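Local coordinates for galactose mutarotase related enzyme (Lactobacillus acidophilus, PDB 3DCD), which is of unconfirmed function but probably binds carbohydrate and may interconvert sugar anomers, at residues 5-19 / 112-124. Sequence-based numbering, arbitrary orientation. Where two conformers were deposited one is given.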
loop_
_atom_site.group_PDB
_atom_site.type_symbol
_atom_site.label_atom_id
_atom_site.label_comp_id
_atom_site.label_asym_id
_atom_site.label_seq_id
_atom_site.Cartn_x
_atom_site.Cartn_y
_atom_site.Cartn_z
ATOM N N ILE A 5 5.229 15.686 9.954
ATOM C CA ILE A 5 3.932 16.347 10.075
ATOM C C ILE A 5 3.304 15.825 11.372
ATOM O O ILE A 5 3.493 14.663 11.733
ATOM C CB ILE A 5 2.990 16.155 8.824
ATOM C CG1 ILE A 5 2.639 14.677 8.571
ATOM C CG2 ILE A 5 3.628 16.794 7.568
ATOM C CD1 ILE A 5 1.513 14.437 7.544
ATOM N N GLU A 6 2.588 16.686 12.087
ATOM C CA GLU A 6 2.137 16.328 13.430
ATOM C C GLU A 6 1.022 17.211 13.946
ATOM O O GLU A 6 0.845 18.346 13.503
ATOM C CB GLU A 6 3.313 16.337 14.425
ATOM C CG GLU A 6 3.907 17.698 14.720
ATOM C CD GLU A 6 4.989 17.639 15.790
ATOM O OE1 GLU A 6 6.072 18.228 15.592
ATOM O OE2 GLU A 6 4.757 17.015 16.844
ATOM N N ASN A 7 0.255 16.663 14.881
ATOM C CA ASN A 7 -0.714 17.439 15.630
ATOM C C ASN A 7 -0.746 16.927 17.060
ATOM O O ASN A 7 0.171 16.216 17.476
ATOM C CB ASN A 7 -2.101 17.401 14.967
ATOM C CG ASN A 7 -2.606 15.980 14.694
ATOM O OD1 ASN A 7 -3.351 15.764 13.746
ATOM N ND2 ASN A 7 -2.188 15.021 15.501
ATOM N N ASN A 8 -1.800 17.276 17.796
ATOM C CA ASN A 8 -1.969 16.844 19.172
ATOM C C ASN A 8 -2.291 15.355 19.363
ATOM O O ASN A 8 -2.311 14.875 20.505
ATOM C CB ASN A 8 -3.052 17.684 19.863
ATOM C CG ASN A 8 -2.645 19.141 20.061
ATOM O OD1 ASN A 8 -1.456 19.490 20.060
ATOM N ND2 ASN A 8 -3.644 20.003 20.249
HETATM N N MSE A 9 -2.550 14.641 18.262
HETATM C CA MSE A 9 -2.934 13.231 18.309
HETATM C C MSE A 9 -1.798 12.297 17.862
HETATM O O MSE A 9 -1.512 11.291 18.525
HETATM C CB MSE A 9 -4.169 12.967 17.435
HETATM C CG MSE A 9 -5.406 13.802 17.764
HETATM SE SE MSE A 9 -6.114 13.384 19.529
HETATM C CE MSE A 9 -6.574 11.477 19.227
ATOM N N ILE A 10 -1.186 12.610 16.717
ATOM C CA ILE A 10 -0.218 11.704 16.088
ATOM C C ILE A 10 0.948 12.492 15.467
ATOM O O ILE A 10 0.794 13.658 15.089
ATOM C CB ILE A 10 -0.872 10.703 15.053
ATOM C CG1 ILE A 10 -1.586 11.415 13.907
ATOM C CG2 ILE A 10 -1.862 9.693 15.732
ATOM C CD1 ILE A 10 -2.079 10.422 12.794
ATOM N N LYS A 11 2.116 11.869 15.418
ATOM C CA LYS A 11 3.302 12.484 14.819
ATOM C C LYS A 11 3.838 11.502 13.791
ATOM O O LYS A 11 4.060 10.320 14.096
ATOM C CB LYS A 11 4.367 12.797 15.878
ATOM C CG LYS A 11 5.640 13.455 15.343
ATOM C CD LYS A 11 6.636 13.701 16.465
ATOM C CE LYS A 11 7.785 14.605 16.025
ATOM N NZ LYS A 11 8.669 15.025 17.188
ATOM N N VAL A 12 4.057 12.009 12.583
ATOM C CA VAL A 12 4.361 11.168 11.432
ATOM C C VAL A 12 5.673 11.642 10.838
ATOM O O VAL A 12 5.860 12.845 10.617
ATOM C CB VAL A 12 3.245 11.244 10.352
ATOM C CG1 VAL A 12 3.570 10.305 9.171
ATOM C CG2 VAL A 12 1.871 10.889 10.948
ATOM N N VAL A 13 6.570 10.696 10.579
ATOM C CA VAL A 13 7.835 10.995 9.927
ATOM C C VAL A 13 7.863 10.299 8.571
ATOM O O VAL A 13 7.572 9.104 8.479
ATOM C CB VAL A 13 9.036 10.506 10.762
ATOM C CG1 VAL A 13 10.344 10.809 10.012
ATOM C CG2 VAL A 13 9.056 11.157 12.136
ATOM N N ILE A 14 8.238 11.041 7.531
ATOM C CA ILE A 14 8.227 10.515 6.168
ATOM C C ILE A 14 9.523 10.887 5.427
ATOM O O ILE A 14 10.011 12.007 5.555
ATOM C CB ILE A 14 7.032 11.072 5.377
ATOM C CG1 ILE A 14 5.738 10.931 6.195
ATOM C CG2 ILE A 14 6.907 10.362 4.034
ATOM C CD1 ILE A 14 4.801 12.076 6.030
ATOM N N SER A 15 10.050 9.948 4.645
ATOM C CA SER A 15 11.303 10.156 3.906
ATOM C C SER A 15 11.023 10.582 2.480
ATOM O O SER A 15 10.075 10.096 1.851
ATOM C CB SER A 15 12.139 8.865 3.883
ATOM O OG SER A 15 13.319 9.025 3.085
ATOM N N ASP A 16 11.859 11.470 1.954
ATOM C CA ASP A 16 11.735 11.829 0.559
ATOM C C ASP A 16 12.188 10.679 -0.359
ATOM O O ASP A 16 11.927 10.704 -1.567
ATOM C CB ASP A 16 12.451 13.134 0.244
ATOM C CG ASP A 16 13.935 13.105 0.578
ATOM O OD1 ASP A 16 14.463 12.100 1.076
ATOM O OD2 ASP A 16 14.592 14.128 0.323
ATOM N N HIS A 17 12.877 9.697 0.224
ATOM C CA HIS A 17 13.213 8.481 -0.489
ATOM C C HIS A 17 11.984 7.587 -0.573
ATOM O O HIS A 17 11.526 7.041 0.436
ATOM C CB HIS A 17 14.380 7.746 0.165
ATOM C CG HIS A 17 14.926 6.647 -0.691
ATOM N ND1 HIS A 17 14.630 5.318 -0.478
ATOM C CD2 HIS A 17 15.704 6.686 -1.795
ATOM C CE1 HIS A 17 15.215 4.588 -1.411
ATOM N NE2 HIS A 17 15.870 5.393 -2.220
ATOM N N GLY A 18 11.421 7.485 -1.779
ATOM C CA GLY A 18 10.191 6.719 -1.985
ATOM C C GLY A 18 8.949 7.314 -1.339
ATOM O O GLY A 18 7.926 6.635 -1.252
ATOM N N ALA A 19 9.031 8.569 -0.881
ATOM C CA ALA A 19 7.907 9.249 -0.193
ATOM C C ALA A 19 7.295 8.312 0.848
ATOM O O ALA A 19 6.077 8.137 0.908
ATOM C CB ALA A 19 6.836 9.751 -1.220
ATOM N N ARG A 112 2.492 12.632 -7.573
ATOM C CA ARG A 112 2.496 13.294 -6.278
ATOM C C ARG A 112 1.921 12.377 -5.205
ATOM O O ARG A 112 0.872 11.763 -5.405
ATOM C CB ARG A 112 1.694 14.600 -6.340
ATOM C CG ARG A 112 2.433 15.751 -7.018
ATOM C CD ARG A 112 1.511 16.970 -7.165
ATOM N NE ARG A 112 2.214 18.092 -7.772
ATOM C CZ ARG A 112 2.344 18.262 -9.087
ATOM N NH1 ARG A 112 1.804 17.393 -9.937
ATOM N NH2 ARG A 112 3.009 19.301 -9.548
ATOM N N VAL A 113 2.628 12.280 -4.080
ATOM C CA VAL A 113 2.146 11.583 -2.900
ATOM C C VAL A 113 1.993 12.623 -1.798
ATOM O O VAL A 113 2.971 13.243 -1.346
ATOM C CB VAL A 113 3.100 10.421 -2.445
ATOM C CG1 VAL A 113 2.519 9.701 -1.234
ATOM C CG2 VAL A 113 3.292 9.418 -3.587
ATOM N N ASN A 114 0.746 12.839 -1.407
ATOM C CA ASN A 114 0.426 13.805 -0.381
ATOM C C ASN A 114 0.003 13.073 0.870
ATOM O O ASN A 114 -0.803 12.149 0.808
ATOM C CB ASN A 114 -0.708 14.723 -0.820
ATOM C CG ASN A 114 -1.254 15.566 0.338
ATOM O OD1 ASN A 114 -0.645 16.549 0.757
ATOM N ND2 ASN A 114 -2.396 15.176 0.852
ATOM N N TYR A 115 0.556 13.504 2.000
ATOM C CA TYR A 115 0.165 12.999 3.308
ATOM C C TYR A 115 -0.376 14.164 4.100
ATOM O O TYR A 115 0.239 15.236 4.144
ATOM C CB TYR A 115 1.380 12.439 4.053
ATOM C CG TYR A 115 1.971 11.213 3.418
ATOM C CD1 TYR A 115 3.104 11.302 2.614
ATOM C CD2 TYR A 115 1.406 9.960 3.639
ATOM C CE1 TYR A 115 3.651 10.163 2.035
ATOM C CE2 TYR A 115 1.938 8.804 3.069
ATOM C CZ TYR A 115 3.063 8.914 2.273
ATOM O OH TYR A 115 3.593 7.784 1.705
ATOM N N ASN A 116 -1.525 13.968 4.736
ATOM C CA ASN A 116 -2.053 15.009 5.585
ATOM C C ASN A 116 -2.802 14.465 6.792
ATOM O O ASN A 116 -3.352 13.360 6.745
ATOM C CB ASN A 116 -2.872 16.018 4.778
ATOM C CG ASN A 116 -4.199 15.488 4.367
ATOM O OD1 ASN A 116 -5.130 15.426 5.182
ATOM N ND2 ASN A 116 -4.322 15.105 3.092
ATOM N N LEU A 117 -2.788 15.246 7.873
ATOM C CA LEU A 117 -3.411 14.857 9.140
ATOM C C LEU A 117 -4.714 15.576 9.445
ATOM O O LEU A 117 -4.858 16.775 9.181
ATOM C CB LEU A 117 -2.464 15.143 10.311
ATOM C CG LEU A 117 -1.189 14.323 10.379
ATOM C CD1 LEU A 117 -0.302 14.807 11.500
ATOM C CD2 LEU A 117 -1.559 12.864 10.575
HETATM N N MSE A 118 -5.630 14.806 10.023
HETATM C CA MSE A 118 -6.872 15.289 10.611
HETATM C C MSE A 118 -7.057 14.477 11.892
HETATM O O MSE A 118 -7.383 13.293 11.803
HETATM C CB MSE A 118 -8.025 15.004 9.642
HETATM C CG MSE A 118 -9.424 15.200 10.214
HETATM SE SE MSE A 118 -10.100 16.993 9.903
HETATM C CE MSE A 118 -10.392 16.875 7.969
ATOM N N ASN A 119 -6.838 15.080 13.053
ATOM C CA ASN A 119 -6.880 14.316 14.294
ATOM C C ASN A 119 -5.971 13.084 14.201
ATOM O O ASN A 119 -4.821 13.204 13.770
ATOM C CB ASN A 119 -8.324 13.959 14.657
ATOM C CG ASN A 119 -9.164 15.189 14.959
ATOM O OD1 ASN A 119 -10.389 15.161 14.847
ATOM N ND2 ASN A 119 -8.514 16.262 15.366
ATOM N N ASN A 120 -6.474 11.909 14.573
ATOM C CA ASN A 120 -5.655 10.705 14.486
ATOM C C ASN A 120 -5.762 9.987 13.133
ATOM O O ASN A 120 -5.442 8.795 13.033
ATOM C CB ASN A 120 -5.962 9.748 15.651
ATOM C CG ASN A 120 -7.352 9.182 15.578
ATOM O OD1 ASN A 120 -8.274 9.816 15.028
ATOM N ND2 ASN A 120 -7.525 7.965 16.128
ATOM N N LEU A 121 -6.212 10.722 12.113
ATOM C CA LEU A 121 -6.358 10.196 10.750
ATOM C C LEU A 121 -5.277 10.753 9.820
ATOM O O LEU A 121 -5.066 11.964 9.748
ATOM C CB LEU A 121 -7.764 10.463 10.180
ATOM C CG LEU A 121 -8.109 9.862 8.804
ATOM C CD1 LEU A 121 -9.590 9.589 8.641
ATOM C CD2 LEU A 121 -7.589 10.736 7.646
ATOM N N LEU A 122 -4.617 9.838 9.111
ATOM C CA LEU A 122 -3.587 10.173 8.145
ATOM C C LEU A 122 -4.054 9.740 6.750
ATOM O O LEU A 122 -4.335 8.561 6.528
ATOM C CB LEU A 122 -2.288 9.427 8.494
ATOM C CG LEU A 122 -1.121 9.505 7.501
ATOM C CD1 LEU A 122 -0.639 10.944 7.329
ATOM C CD2 LEU A 122 0.028 8.624 8.047
ATOM N N GLU A 123 -4.112 10.695 5.827
ATOM C CA GLU A 123 -4.382 10.410 4.425
ATOM C C GLU A 123 -3.084 10.170 3.670
ATOM O O GLU A 123 -2.078 10.849 3.923
ATOM C CB GLU A 123 -5.107 11.591 3.777
ATOM C CG GLU A 123 -6.497 11.832 4.300
ATOM C CD GLU A 123 -7.242 12.913 3.519
ATOM O OE1 GLU A 123 -6.631 13.608 2.663
ATOM O OE2 GLU A 123 -8.449 13.070 3.780
ATOM N N GLU A 124 -3.127 9.223 2.738
ATOM C CA GLU A 124 -2.049 9.020 1.766
ATOM C C GLU A 124 -2.705 9.132 0.398
ATOM O O GLU A 124 -3.444 8.245 -0.017
ATOM C CB GLU A 124 -1.407 7.647 1.948
ATOM C CG GLU A 124 -0.370 7.284 0.852
ATOM C CD GLU A 124 0.445 6.036 1.207
ATOM O OE1 GLU A 124 0.549 5.686 2.410
ATOM O OE2 GLU A 124 0.988 5.403 0.281
#
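Y115 OH donates to A19 O over 2.6 Å, meeting the carbonyl almost head-on (C=O...O angle 165°). The acceptor lies near the ring plane at the edge of Y115, and the hydroxyl is thereby tied to the turn that follows strand 10-15. Next to this bond A19 CB rests on V113 CB at 4.0 Å. I14 crosses the tyrosine at a slant, its CD1 near ring atoms CG and CD1 and its CG2 3.8 Å from Y115 CE1. Strands 2-6 and 10-15 form a hairpin of a small three-stranded antiparallel sheet, which packs here on the hairpin of strands 109-118 and 121-130 from the large antiparallel sheet, consistent with the layered beta-supersandwich of galactose mutarotase-like proteins. The axes of strands 10-15 and 112-118 run antiparallel (173°), 9.2 Å apart. Between the layers L117 forks: L117 CD1 abuts the E6 backbone, 3.5 Å from E6 CA, and L117 CD2 presses on I10 CD1 in a tight 3.3 Å contact. I5 CD1 sits among Y115 CB, L117 CG (3.9 Å) and L122 CD1. I10 CG1 stands between its backbone N and carbonyl carbon (chi1 59°), which carries methyl CD1 on to N120 C in the type II' turn M118-L121. V12 and L122 meet tip to tip, V12 CG1 being 4.1 Å from L122 CD2. At the turn, N120 ND2 is hydrogen-bonded to Y291 O of strand 282-292.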